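Local coordinates for chromosome partition protein Smc (Pyrococcus yayanosii, PDB 5XEI) that probably binds and hydrolyses ATP through its ABC-type head domain and, as a homodimer, serves chromosome condensation and partitioning, at residues Ile372-Asn375 with Phe376-Phe380. Sequence-based numbering, arbitrary orientation.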
# COMPACT_ATOMS: atom_id res chain seq x y z
N ILE A 372 18.94 13.71 13.40
CA ILE A 372 18.87 13.17 14.75
C ILE A 372 20.26 12.79 15.25
O ILE A 372 20.59 12.99 16.42
CB ILE A 372 17.88 12.00 14.79
CG1 ILE A 372 16.46 12.52 14.51
CG2 ILE A 372 17.99 11.24 16.13
CD1 ILE A 372 15.43 11.42 14.31
N ALA A 373 21.11 12.28 14.36
CA ALA A 373 22.43 11.87 14.82
C ALA A 373 23.29 13.07 15.19
O ALA A 373 24.07 13.01 16.15
CB ALA A 373 23.12 11.03 13.74
N LYS A 374 23.19 14.17 14.44
CA LYS A 374 23.87 15.39 14.88
C LYS A 374 23.39 15.79 16.26
O LYS A 374 24.20 15.96 17.20
CB LYS A 374 23.63 16.51 13.86
CG LYS A 374 24.14 17.90 14.22
CD LYS A 374 23.72 18.87 13.09
CE LYS A 374 23.63 20.34 13.52
NZ LYS A 374 22.84 21.14 12.51
N ASN A 375 22.07 15.91 16.42
CA ASN A 375 21.48 16.23 17.72
C ASN A 375 21.99 15.30 18.79
O ASN A 375 22.42 15.74 19.86
CB ASN A 375 19.97 16.14 17.63
CG ASN A 375 19.38 17.18 16.70
OD1 ASN A 375 20.06 18.12 16.26
ND2 ASN A 375 18.08 17.03 16.42
N PHE A 376 21.96 14.00 18.52
CA PHE A 376 22.36 13.01 19.52
C PHE A 376 23.76 13.28 20.02
O PHE A 376 24.02 13.26 21.24
CB PHE A 376 22.28 11.64 18.90
CG PHE A 376 22.69 10.56 19.82
CD1 PHE A 376 22.12 10.47 21.09
CD2 PHE A 376 23.62 9.62 19.41
CE1 PHE A 376 22.50 9.46 21.94
CE2 PHE A 376 24.00 8.59 20.26
CZ PHE A 376 23.44 8.51 21.53
N SER A 377 24.68 13.53 19.10
CA SER A 377 26.06 13.84 19.46
C SER A 377 26.15 15.00 20.43
O SER A 377 26.69 14.87 21.53
CB SER A 377 26.83 14.15 18.19
OG SER A 377 26.99 12.93 17.50
N GLU A 378 25.61 16.15 20.03
CA GLU A 378 25.66 17.34 20.87
C GLU A 378 25.11 17.06 22.26
O GLU A 378 25.82 17.18 23.27
CB GLU A 378 24.90 18.49 20.21
CG GLU A 378 25.59 19.02 18.99
CD GLU A 378 24.63 19.45 17.90
OE1 GLU A 378 25.11 19.93 16.84
OE2 GLU A 378 23.40 19.29 18.08
N LEU A 379 23.85 16.66 22.34
CA LEU A 379 23.22 16.45 23.63
C LEU A 379 24.00 15.47 24.50
O LEU A 379 24.09 15.67 25.72
CB LEU A 379 21.76 16.01 23.45
CG LEU A 379 20.96 16.96 22.53
CD1 LEU A 379 19.51 16.53 22.36
CD2 LEU A 379 21.04 18.41 23.00
N PHE A 380 24.59 14.42 23.92
CA PHE A 380 25.35 13.50 24.77
C PHE A 380 26.62 14.14 25.28
O PHE A 380 27.02 13.91 26.43
CB PHE A 380 25.68 12.22 24.02
CG PHE A 380 26.55 11.28 24.78
CD1 PHE A 380 25.99 10.37 25.67
CD2 PHE A 380 27.92 11.29 24.62
CE1 PHE A 380 26.80 9.48 26.38
CE2 PHE A 380 28.74 10.41 25.32
CZ PHE A 380 28.18 9.50 26.20
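N375 and E378 meet on the outer face of helix 321-383, where the N375 amide and the E378 carboxylate are inclined 33° to each other, the amide OD1 lying 4.0 Å from OE2 of E378. A bend at chi2 (144°) turns the E378 carboxylate back over the preceding turn, and its OE2 comes within 3.6 Å of CA of N375. The extended K374 chain crosses E378 at a slant, CG of K374 3.5 Å from OE1 of E378. The opposite charges remain apart, with NZ of K374 5.0 Å from OE1 of E378, where they probably attract without forming a salt bridge. F376 gives its backbone N to the carbonyl O of I372 at 2.7 Å, and with CG anti to the backbone N (chi1 179°) its ring leads off the helix toward the head. The carbonyl O of N375 accepts a hydrogen bond from the backbone N of L379 at 3.0 Å. Matching N-H(i+4) to O=C(i) bonds, from S377 to A373 and E378 to K374, make this regular alpha helix, the last part of the long helix that carries the coiled coil into the Smc head. ND2 of N375 gives a weak hydrogen bond to the carbonyl O of A436 on helix 424-440, while OG of S377 bonds the carbonyl O of A389. The buried side chains join the helix to the head: F376 and L379 rest on helix 424-440, and I372 and F376 meet strand 388-393, with F376 also reaching I406 of strand 404-409.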